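Local structure of polyhedrin (Antheraea mylitta cypovirus 4, 5A8S) at residues Leu200-Thr203 with Leu204-Ile208. The protein probably forms the crystalline lattice of the polyhedra, the microcrystalline occlusion bodies of an insect cypovirus. Residues are numbered along the deposited sequence; the frame is centred on the assembly and turned at random.
Sequences LAQT and LTNNI
Leu-204 N donates to Leu-200 O at 2.8 Å, and two further i to i+4 bonds, Thr-205 N to Ala-201 O and Asn-206 N to Gln-202 O at 2.9 Å, follow it along the short helix 200-205. A side-chain bond is added at Ala-201 O, which Thr-205 OG1 reaches at 2.7 Å. The Thr-205 hydroxyl sits between that residue's own backbone N and carbonyl carbon (chi1 62°), which turns it back up the helix; it lies 37° out of the Ala-201 carbonyl plane, on the face opposite to that used by Thr-205 N.

Apolar contact is confined to one ridge. CD1 of Leu-200 meets Leu-204 CB at 3.8 Å and Leu-204 CD2 at 3.9 Å. At the junction of the three subunits, Leu-200 packs on Leu-200 of both others, and Leu-204 on Leu-204 of the third, consistent with a position near a threefold axis.

On another side of the helix, CG of the extended Gln-202 lies 3.4 Å from ND2 of Asn-206, with the two amide planes 66° apart. Both amide nitrogens, Gln-202 NE2 and Asn-206 ND2, donate to Asp-35 OD2, while Asn-206 OD1 accepts from Trp-150 NE1 of the second subunit.

Beyond the helix the chain bends through an inverse gamma turn centred on Asn-207, closed by Ile-208 N donating to Asn-206 O at 2.8 Å. This short helix thus divides its chemistry, leucines meeting across subunits and paired amides converging on a carboxylate that probably stays charged.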
loop_
_atom_site.group_PDB
_atom_site.type_symbol
_atom_site.label_atom_id
_atom_site.label_comp_id
_atom_site.label_asym_id
_atom_site.label_seq_id
_atom_site.Cartn_x
_atom_site.Cartn_y
_atom_site.Cartn_z
ATOM N N LEU A 200 6.151 -15.923 12.244
ATOM C CA LEU A 200 5.611 -15.139 11.136
ATOM C C LEU A 200 4.871 -13.885 11.600
ATOM O O LEU A 200 5.032 -12.819 11.011
ATOM C CB LEU A 200 4.705 -16.007 10.249
ATOM C CG LEU A 200 4.095 -15.371 8.989
ATOM C CD1 LEU A 200 2.889 -14.517 9.342
ATOM C CD2 LEU A 200 5.140 -14.554 8.206
ATOM N N ALA A 201 4.065 -13.996 12.649
ATOM C CA ALA A 201 3.195 -12.883 13.021
ATOM C C ALA A 201 4.007 -11.609 13.166
ATOM O O ALA A 201 3.609 -10.562 12.658
ATOM C CB ALA A 201 2.434 -13.181 14.311
ATOM N N GLN A 202 5.152 -11.693 13.842
ATOM C CA GLN A 202 5.966 -10.505 14.083
ATOM C C GLN A 202 6.589 -10.042 12.779
ATOM O O GLN A 202 6.614 -8.852 12.480
ATOM C CB GLN A 202 7.075 -10.789 15.095
ATOM C CG GLN A 202 8.022 -9.601 15.317
ATOM C CD GLN A 202 9.013 -9.838 16.445
ATOM O OE1 GLN A 202 8.778 -10.655 17.328
ATOM N NE2 GLN A 202 10.128 -9.126 16.416
ATOM N N THR A 203 7.122 -10.991 12.019
ATOM C CA THR A 203 7.817 -10.684 10.777
ATOM C C THR A 203 6.876 -9.955 9.814
ATOM O O THR A 203 7.278 -9.053 9.082
ATOM C CB THR A 203 8.335 -11.978 10.147
ATOM O OG1 THR A 203 9.179 -12.652 11.096
ATOM C CG2 THR A 203 9.116 -11.693 8.866
ATOM N N LEU A 204 5.609 -10.342 9.845
ATOM C CA LEU A 204 4.617 -9.799 8.941
ATOM C C LEU A 204 4.125 -8.449 9.459
ATOM O O LEU A 204 4.164 -7.460 8.749
ATOM C CB LEU A 204 3.448 -10.775 8.806
ATOM C CG LEU A 204 2.189 -10.270 8.094
ATOM C CD1 LEU A 204 2.472 -10.065 6.622
ATOM C CD2 LEU A 204 1.013 -11.238 8.296
ATOM N N THR A 205 3.693 -8.397 10.711
ATOM C CA THR A 205 2.974 -7.219 11.194
ATOM C C THR A 205 3.907 -6.082 11.601
ATOM O O THR A 205 3.511 -4.919 11.608
ATOM C CB THR A 205 2.034 -7.588 12.360
ATOM O OG1 THR A 205 2.799 -8.093 13.462
ATOM C CG2 THR A 205 1.022 -8.641 11.916
ATOM N N ASN A 206 5.151 -6.407 11.931
ATOM C CA ASN A 206 6.123 -5.374 12.263
ATOM C C ASN A 206 6.637 -4.671 11.012
ATOM O O ASN A 206 7.304 -3.639 11.105
ATOM C CB ASN A 206 7.316 -5.973 13.005
ATOM C CG ASN A 206 7.232 -5.782 14.505
ATOM O OD1 ASN A 206 6.254 -5.255 15.030
ATOM N ND2 ASN A 206 8.271 -6.215 15.207
ATOM N N ASN A 207 6.357 -5.244 9.845
ATOM C CA ASN A 207 6.946 -4.735 8.616
ATOM C C ASN A 207 6.224 -3.506 8.076
ATOM O O ASN A 207 5.594 -3.545 7.011
ATOM C CB ASN A 207 6.998 -5.816 7.550
ATOM C CG ASN A 207 7.930 -5.453 6.430
ATOM O OD1 ASN A 207 9.134 -5.360 6.640
ATOM N ND2 ASN A 207 7.387 -5.232 5.240
ATOM N N ILE A 208 6.322 -2.410 8.812
ATOM C CA ILE A 208 5.823 -1.135 8.322
ATOM C C ILE A 208 6.869 -0.542 7.392
ATOM O O ILE A 208 7.929 -0.115 7.846
ATOM C CB ILE A 208 5.569 -0.158 9.479
ATOM C CG1 ILE A 208 4.513 -0.738 10.430
ATOM C CG2 ILE A 208 5.146 1.209 8.936
ATOM C CD1 ILE A 208 4.292 0.089 11.681
#